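Alanine dehydrogenase/pyridine nucleotide transhydrogenase (Mycobacterium smegmatis str. MC2 155, PDB 3P2Y) probably couples hydride transfer between NADH and NADP to the movement of protons across the membrane. Local coordinates at residues A63-S68 and T334-A339; T211-R216 and Q229-G234. All blocks are in the same frame, centred on the assembly; numbering follows the deposited sequence. Where two conformers were deposited one is given.

Contact 1: residues A63-S68 and T334-A339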
ATOM      1  N   ALA A  63     -15.848 -16.041  -1.152  1.00 10.79           N
ATOM      2  CA  ALA A  63     -15.199 -15.653  -2.419  1.00 12.04           C
ATOM      3  C   ALA A  63     -14.445 -14.328  -2.338  1.00 12.60           C
ATOM      4  O   ALA A  63     -13.392 -14.152  -2.996  1.00 12.32           O
ATOM      5  CB  ALA A  63     -16.238 -15.623  -3.552  1.00 12.99           C
ATOM      6  N   GLY A  64     -14.984 -13.397  -1.544  1.00 11.97           N
ATOM      7  CA  GLY A  64     -14.316 -12.116  -1.298  1.00 12.46           C
ATOM      8  C   GLY A  64     -12.952 -12.294  -0.638  1.00 11.53           C
ATOM      9  O   GLY A  64     -11.999 -11.534  -0.934  1.00 12.03           O
ATOM     10  N   ALA A  65     -12.857 -13.298   0.240  1.00 10.53           N
ATOM     11  CA  ALA A  65     -11.609 -13.610   0.939  1.00 11.28           C
ATOM     12  C   ALA A  65     -10.767 -14.665   0.187  1.00 12.63           C
ATOM     13  O   ALA A  65      -9.758 -15.139   0.693  1.00 12.82           O
ATOM     14  CB  ALA A  65     -11.894 -14.054   2.404  1.00 10.07           C
ATOM     15  N   LEU A  66     -11.200 -14.995  -1.028  1.00 13.11           N
ATOM     16  CA  LEU A  66     -10.521 -15.949  -1.927  1.00 14.90           C
ATOM     17  C   LEU A  66     -10.563 -17.422  -1.496  1.00 15.84           C
ATOM     18  O   LEU A  66      -9.727 -18.228  -1.951  1.00 17.81           O
ATOM     19  CB  LEU A  66      -9.092 -15.475  -2.280  1.00 15.29           C
ATOM     20  CG  LEU A  66      -9.034 -14.027  -2.795  1.00 15.74           C
ATOM     21  CD1 LEU A  66      -7.599 -13.569  -3.175  1.00 17.19           C
ATOM     22  CD2 LEU A  66      -9.978 -13.844  -3.963  1.00 18.54           C
ATOM     23  N   PHE A  67     -11.543 -17.781  -0.658  1.00 15.35           N
ATOM     24  CA  PHE A  67     -11.816 -19.179  -0.285  1.00 15.19           C
ATOM     25  C   PHE A  67     -12.765 -19.765  -1.319  1.00 16.50           C
ATOM     26  O   PHE A  67     -13.491 -19.004  -1.983  1.00 17.99           O
ATOM     27  CB  PHE A  67     -12.488 -19.255   1.074  1.00 15.14           C
ATOM     28  CG  PHE A  67     -11.607 -18.791   2.200  1.00 17.07           C
ATOM     29  CD1 PHE A  67     -10.346 -19.347   2.355  1.00 18.82           C
ATOM     30  CD2 PHE A  67     -12.028 -17.782   3.070  1.00 17.20           C
ATOM     31  CE1 PHE A  67      -9.504 -18.921   3.387  1.00 22.11           C
ATOM     32  CE2 PHE A  67     -11.191 -17.368   4.111  1.00 18.83           C
ATOM     33  CZ  PHE A  67      -9.949 -17.936   4.254  1.00 18.80           C
ATOM     34  N   SER A  68     -12.786 -21.091  -1.456  1.00 14.83           N
ATOM     35  CA  SER A  68     -13.781 -21.714  -2.350  1.00 13.29           C
ATOM     36  C   SER A  68     -14.822 -22.483  -1.554  1.00 12.70           C
ATOM     37  O   SER A  68     -14.641 -22.762  -0.354  1.00 12.85           O
ATOM     38  CB  SER A  68     -13.089 -22.670  -3.331  1.00 13.92           C
ATOM     39  OG  SER A  68     -12.496 -23.695  -2.560  1.00 15.21           O
ATOM     40  N   THR A 334     -10.466  -4.821   2.966  1.00  8.24           N
ATOM     41  CA  THR A 334      -9.275  -4.830   2.105  1.00  8.47           C
ATOM     42  C   THR A 334      -8.218  -5.868   2.503  1.00  8.54           C
ATOM     43  O   THR A 334      -7.224  -6.034   1.806  1.00  8.99           O
ATOM     44  CB  THR A 334      -8.587  -3.461   1.985  1.00  7.91           C
ATOM     45  OG1 THR A 334      -7.887  -3.149   3.208  1.00  9.63           O
ATOM     46  CG2 THR A 334      -9.605  -2.357   1.648  1.00  8.62           C
ATOM     47  N   MET A 335      -8.441  -6.550   3.612  1.00  8.15           N
ATOM     48  CA  MET A 335      -7.491  -7.583   4.059  1.00  8.64           C
ATOM     49  C   MET A 335      -8.350  -8.702   4.640  1.00  7.40           C
ATOM     50  O   MET A 335      -8.331  -9.011   5.844  1.00  7.72           O
ATOM     51  CB  MET A 335      -6.474  -6.997   5.072  1.00  8.29           C
ATOM     52  CG  MET A 335      -5.199  -7.903   5.214  1.00  9.24           C
ATOM     53  SD  MET A 335      -4.173  -7.268   6.560  1.00  8.88           S
ATOM     54  CE  MET A 335      -4.991  -8.028   7.944  1.00  8.76           C
ATOM     55  N   PRO A 336      -9.148  -9.325   3.763  1.00  7.44           N
ATOM     56  CA  PRO A 336     -10.325 -10.030   4.280  1.00  7.48           C
ATOM     57  C   PRO A 336     -10.087 -11.415   4.896  1.00  8.03           C
ATOM     58  O   PRO A 336     -10.945 -11.896   5.627  1.00  8.21           O
ATOM     59  CB  PRO A 336     -11.229 -10.133   3.030  1.00  8.00           C
ATOM     60  CG  PRO A 336     -10.250 -10.275   1.896  1.00  7.06           C
ATOM     61  CD  PRO A 336      -9.148  -9.237   2.284  1.00  7.33           C
ATOM     62  N   GLU A 337      -8.975 -12.076   4.586  1.00  7.34           N
ATOM     63  CA  GLU A 337      -8.795 -13.387   5.197  1.00  8.61           C
ATOM     64  C   GLU A 337      -8.483 -13.207   6.669  1.00  8.25           C
ATOM     65  O   GLU A 337      -9.162 -13.814   7.525  1.00  8.40           O
ATOM     66  CB  GLU A 337      -7.703 -14.241   4.543  1.00  8.25           C
ATOM     67  CG  GLU A 337      -7.412 -15.456   5.468  1.00  9.46           C
ATOM     68  CD  GLU A 337      -6.542 -16.552   4.877  1.00 12.31           C
ATOM     69  OE1 GLU A 337      -6.067 -16.441   3.752  1.00 10.78           O
ATOM     70  OE2 GLU A 337      -6.344 -17.556   5.610  1.00 13.31           O
ATOM     71  N   HIS A 338      -7.481 -12.396   6.998  1.00  7.91           N
ATOM     72  CA  HIS A 338      -7.213 -12.227   8.446  1.00  7.87           C
ATOM     73  C   HIS A 338      -8.277 -11.412   9.178  1.00  8.08           C
ATOM     74  O   HIS A 338      -8.566 -11.713  10.330  1.00  8.06           O
ATOM     75  CB  HIS A 338      -5.803 -11.707   8.740  1.00  8.22           C
ATOM     76  CG  HIS A 338      -4.751 -12.769   8.707  1.00  9.05           C
ATOM     77  ND1 HIS A 338      -3.412 -12.475   8.537  1.00  7.90           N
ATOM     78  CD2 HIS A 338      -4.828 -14.119   8.825  1.00 10.41           C
ATOM     79  CE1 HIS A 338      -2.711 -13.596   8.555  1.00 12.17           C
ATOM     80  NE2 HIS A 338      -3.544 -14.608   8.736  1.00 10.80           N
ATOM     81  N   ALA A 339      -8.900 -10.427   8.518  1.00  7.74           N
ATOM     82  CA  ALA A 339     -10.030  -9.735   9.176  1.00  7.79           C
ATOM     83  C   ALA A 339     -11.122 -10.769   9.503  1.00  7.91           C
ATOM     84  O   ALA A 339     -11.658 -10.786  10.627  1.00  7.35           O
ATOM     85  CB  ALA A 339     -10.585  -8.590   8.279  1.00  7.99           C
TER
HETATM   86  O   HOH W   1      -7.105 -15.624   1.311  1.00 12.36           O

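Contact 2: residues T211-R216 and Q229-G234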
ATOM      1  N   THR A 211       4.462   9.952  16.103  1.00  8.02           N
ATOM      2  CA  THR A 211       3.897  10.766  17.194  1.00  9.03           C
ATOM      3  C   THR A 211       2.439  10.395  17.328  1.00  7.92           C
ATOM      4  O   THR A 211       1.741  10.271  16.314  1.00  7.85           O
ATOM      5  CB  THR A 211       4.006  12.278  16.880  1.00  9.08           C
ATOM      6  OG1 THR A 211       5.394  12.646  16.822  1.00  9.59           O
ATOM      7  CG2 THR A 211       3.364  13.135  18.001  1.00  9.13           C
ATOM      8  N   GLY A 212       1.965  10.259  18.568  1.00  8.27           N
ATOM      9  CA  GLY A 212       0.563   9.921  18.812  1.00 10.01           C
ATOM     10  C   GLY A 212      -0.077  10.980  19.675  1.00 10.63           C
ATOM     11  O   GLY A 212       0.580  11.567  20.544  1.00 10.74           O
ATOM     12  N   TYR A 213      -1.358  11.237  19.443  1.00 10.51           N
ATOM     13  CA  TYR A 213      -2.103  12.220  20.250  1.00 12.52           C
ATOM     14  C   TYR A 213      -3.477  11.645  20.576  1.00 12.80           C
ATOM     15  O   TYR A 213      -4.136  11.061  19.688  1.00 11.38           O
ATOM     16  CB  TYR A 213      -2.298  13.531  19.454  1.00 13.35           C
ATOM     17  CG  TYR A 213      -3.283  14.446  20.166  1.00 18.65           C
ATOM     18  CD1 TYR A 213      -2.912  15.104  21.330  1.00 23.66           C
ATOM     19  CD2 TYR A 213      -4.598  14.577  19.713  1.00 24.50           C
ATOM     20  CE1 TYR A 213      -3.828  15.906  22.032  1.00 28.82           C
ATOM     21  CE2 TYR A 213      -5.529  15.376  20.403  1.00 28.54           C
ATOM     22  CZ  TYR A 213      -5.126  16.036  21.554  1.00 30.50           C
ATOM     23  OH  TYR A 213      -6.027  16.832  22.231  1.00 34.39           O
ATOM     24  N   ASP A 214      -3.928  11.811  21.825  1.00 13.15           N
ATOM     25  CA  ASP A 214      -5.284  11.377  22.191  1.00 14.36           C
ATOM     26  C   ASP A 214      -5.757  12.293  23.327  1.00 16.25           C
ATOM     27  O   ASP A 214      -4.943  12.729  24.149  1.00 15.98           O
ATOM     28  CB  ASP A 214      -5.276   9.909  22.631  1.00 13.09           C
ATOM     29  CG  ASP A 214      -6.685   9.308  22.724  1.00 16.70           C
ATOM     30  OD1 ASP A 214      -7.450   9.628  23.678  1.00 16.68           O
ATOM     31  OD2 ASP A 214      -7.036   8.481  21.855  1.00 14.25           O
ATOM     32  N   VAL A 215      -7.050  12.619  23.344  1.00 18.62           N
ATOM     33  CA  VAL A 215      -7.600  13.443  24.441  1.00 20.39           C
ATOM     34  C   VAL A 215      -7.552  12.752  25.806  1.00 20.30           C
ATOM     35  O   VAL A 215      -7.602  13.426  26.848  1.00 21.16           O
ATOM     36  CB  VAL A 215      -9.042  13.940  24.169  1.00 21.90           C
ATOM     37  CG1 VAL A 215      -9.064  14.949  23.025  1.00 23.45           C
ATOM     38  CG2 VAL A 215     -10.004  12.774  23.950  1.00 22.26           C
ATOM     39  N   ARG A 216      -7.458  11.428  25.813  1.00 18.77           N
ATOM     40  CA  ARG A 216      -7.326  10.676  27.066  1.00 18.98           C
ATOM     41  C   ARG A 216      -5.872  10.560  27.514  1.00 19.27           C
ATOM     42  O   ARG A 216      -5.081   9.878  26.873  1.00 18.07           O
ATOM     43  CB  ARG A 216      -7.921   9.292  26.878  1.00 18.80           C
ATOM     44  CG  ARG A 216      -9.363   9.333  26.436  1.00 19.52           C
ATOM     45  CD  ARG A 216      -9.802   7.976  25.930  1.00 21.24           C
ATOM     46  NE  ARG A 216      -9.049   7.593  24.731  1.00 21.94           N
ATOM     47  CZ  ARG A 216      -9.121   6.390  24.163  1.00 25.01           C
ATOM     48  NH1 ARG A 216      -9.922   5.461  24.684  1.00 26.91           N
ATOM     49  NH2 ARG A 216      -8.397   6.114  23.079  1.00 23.63           N
ATOM     50  N   GLN A 229       6.388   9.270  19.984  1.00 12.08           N
ATOM     51  CA  GLN A 229       6.354  10.440  20.861  0.60 13.36           C
ATOM     52  C   GLN A 229       4.909  10.746  21.238  1.00 12.80           C
ATOM     53  O   GLN A 229       4.014  10.625  20.420  1.00 12.14           O
ATOM     54  CB  GLN A 229       6.926  11.671  20.145  0.60 14.09           C
ATOM     55  CG  GLN A 229       8.415  11.592  19.810  0.60 19.25           C
ATOM     56  CD  GLN A 229       8.995  12.957  19.474  0.60 21.95           C
ATOM     57  OE1 GLN A 229       8.985  13.863  20.305  0.60 27.92           O
ATOM     58  NE2 GLN A 229       9.494  13.111  18.257  0.60 25.04           N
ATOM     59  N   TRP A 230       4.703  11.152  22.480  1.00 13.02           N
ATOM     60  CA  TRP A 230       3.395  11.600  22.947  1.00 13.65           C
ATOM     61  C   TRP A 230       3.278  13.104  22.734  1.00 15.46           C
ATOM     62  O   TRP A 230       4.071  13.883  23.288  1.00 15.42           O
ATOM     63  CB  TRP A 230       3.250  11.252  24.430  1.00 13.19           C
ATOM     64  CG  TRP A 230       2.013  11.795  25.143  1.00 13.25           C
ATOM     65  CD1 TRP A 230       1.998  12.694  26.215  1.00 17.54           C
ATOM     66  CD2 TRP A 230       0.656  11.411  24.926  1.00 13.02           C
ATOM     67  NE1 TRP A 230       0.696  12.888  26.643  1.00 16.22           N
ATOM     68  CE2 TRP A 230      -0.144  12.121  25.866  1.00 15.43           C
ATOM     69  CE3 TRP A 230       0.021  10.529  24.020  1.00 11.13           C
ATOM     70  CZ2 TRP A 230      -1.549  11.986  25.922  1.00 16.58           C
ATOM     71  CZ3 TRP A 230      -1.389  10.392  24.078  1.00 13.45           C
ATOM     72  CH2 TRP A 230      -2.153  11.115  25.045  1.00 14.59           C
ATOM     73  N   LEU A 231       2.324  13.512  21.905  1.00 16.43           N
ATOM     74  CA  LEU A 231       2.121  14.935  21.619  1.00 19.08           C
ATOM     75  C   LEU A 231       1.456  15.627  22.819  1.00 22.02           C
ATOM     76  O   LEU A 231       0.333  15.287  23.211  1.00 22.18           O
ATOM     77  CB  LEU A 231       1.259  15.132  20.360  1.00 17.22           C
ATOM     78  CG  LEU A 231       0.979  16.568  19.859  1.00 18.38           C
ATOM     79  CD1 LEU A 231       2.273  17.269  19.523  1.00 21.86           C
ATOM     80  CD2 LEU A 231       0.045  16.552  18.636  1.00 17.29           C
ATOM     81  N   ASP A 232       2.166  16.581  23.397  1.00 26.87           N
ATOM     82  CA  ASP A 232       1.606  17.408  24.457  1.00 31.28           C
ATOM     83  C   ASP A 232       1.445  18.823  23.903  1.00 32.79           C
ATOM     84  O   ASP A 232       2.351  19.379  23.274  1.00 33.19           O
ATOM     85  CB  ASP A 232       2.483  17.401  25.708  1.00 32.57           C
ATOM     86  CG  ASP A 232       1.961  18.350  26.773  1.00 36.40           C
ATOM     87  OD1 ASP A 232       0.999  17.978  27.492  1.00 40.71           O
ATOM     88  OD2 ASP A 232       2.501  19.472  26.861  1.00 40.32           O
ATOM     89  N   LEU A 233       0.260  19.373  24.087  1.00 34.84           N
ATOM     90  CA  LEU A 233      -0.068  20.618  23.410  1.00 36.68           C
ATOM     91  C   LEU A 233       0.394  21.869  24.186  1.00 38.69           C
ATOM     92  O   LEU A 233       0.856  22.844  23.573  1.00 39.43           O
ATOM     93  CB  LEU A 233      -1.546  20.627  23.001  1.00 36.46           C
ATOM     94  CG  LEU A 233      -1.854  19.550  21.934  1.00 35.09           C
ATOM     95  CD1 LEU A 233      -3.328  19.460  21.602  1.00 33.87           C
ATOM     96  CD2 LEU A 233      -1.042  19.762  20.664  1.00 34.24           C
ATOM     97  N   GLY A 234       0.335  21.809  25.519  1.00 40.01           N
ATOM     98  CA  GLY A 234       0.844  22.900  26.366  1.00 41.33           C
ATOM     99  C   GLY A 234      -0.042  23.220  27.557  1.00 42.35           C
ATOM    100  O   GLY A 234      -0.747  22.348  28.079  1.00 42.61           O
TER

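Contact 1: residues A63-S68 and T334-A339
Pro336, which opens helix 336-354, lays its ring against the backbone of Gly64 and Ala65. Its CG is 3.6 Å from Gly64 O and 3.7 Å from Ala65 CA, while its CB meets Ala65 CB at 4.0 Å. The pyrrolidine thus packs on the turn that carries these two small residues, and Gly64 O is itself hydrogen-bonded to Arg36. One residue on, Glu337 has CG anti to its backbone N (chi1 168°) and an extended chain beyond, which carries the carboxylate out to the Phe67 ring. The two side chains cross at about a right angle, with Phe67 CZ 3.7 Å from Glu337 CD and the ring and carboxylate planes 67° apart. Polar linkage is indirect: one water sits 2.8 Å from both Ala65 O and Glu337 OE1. OE1 also forms a salt bridge with Arg170 of the second subunit, and His338 continues the subunit contact through ND1 to the backbone of Phe171 in that chain. With Met335 at the N-cap position and packed on helix 148-167, Pro336 is the first residue of helix 336-354, whose opening turn makes a water-bridged loop-helix contact with the loop before helix 69-74, beside the subunit interface.

Contact 2: residues T211-R216 and Q229-G234
Asp214 OD1 accepts two hydrogen bonds from Arg216, on a residue whose backbone O lies 3.3 Å from Trp230 CH2 across the contact. Arg216 N reaches the anti lone pair of OD1 at 2.8 Å, forming an Asx turn. Arg216 NE comes to the same oxygen on its syn side, tilted out of the carboxylate plane, and NH2 meets OD2 from above that plane, completing a side-on salt bridge. OD2 also receives Val192 N, within a glycine-rich turn of apparent Rossmann type, so Arg216, two residues on, and the turn after strand 186-190 together hold the carboxylate.

Between the strands, Gly212 N donates to Gln229 O over 2.8 Å, almost straight on to the carbonyl (C=O...N angle 178°), and Thr211 CA adds a CA-H...O contact, 3.2 Å from Gln229 O. Gly212 O accepts from Leu231 N at 2.9 Å with a nearly linear N-H...O angle of 177°. Gly212 thus bonds to Gln229 and to Leu231, just past the strand, on either side of Trp230 in sequence, as expected of parallel pairing.

Side chains sort to the two faces. On the face of Thr211, the CG2 methyl lies anti to the backbone N and packs on Leu231 CB at 3.7 Å. Beyond it Tyr213 crosses Leu233 at about a right angle, CE1 lying 3.6 Å from Leu233 CD1, while Leu231 O comes to the edge of the tyrosine ring, in its plane. Trp230 occupies the other face. With CG anti to its own N (chi1 173°), its indole reaches across and forward, past Gly212 to the backbone of Asp214 and Arg216.

Strand 229-230 forms the edge of the sheet, beside 209-213, which in turn pairs with 186-190. Trp230 packs against helix 220-225, the crossover of this beta-alpha-beta unit, and Leu231 and Leu233 meet helix 249-263.

The two contacts show a long-range and a local contact in one chain. Contact 1 joins segments 266 residues apart, whereas contact 2 closes a local beta-alpha-beta unit that falls within the sequence contact 1 spans. Their centres are 35 Å apart, their nearest atoms about 21 Å, and they lie on opposite sides of the chain's centre. Contact 2 belongs to what looks like a Rossmann-type dinucleotide-binding fold, with Asp214 beside its glycine-rich turn, although no nucleotide is present. A sodium ion lies about 10 Å from the Thr211 side chain. The helix that starts in contact 1 runs to the calcium site at Asp352 and Leu355, itself remote from both contacts.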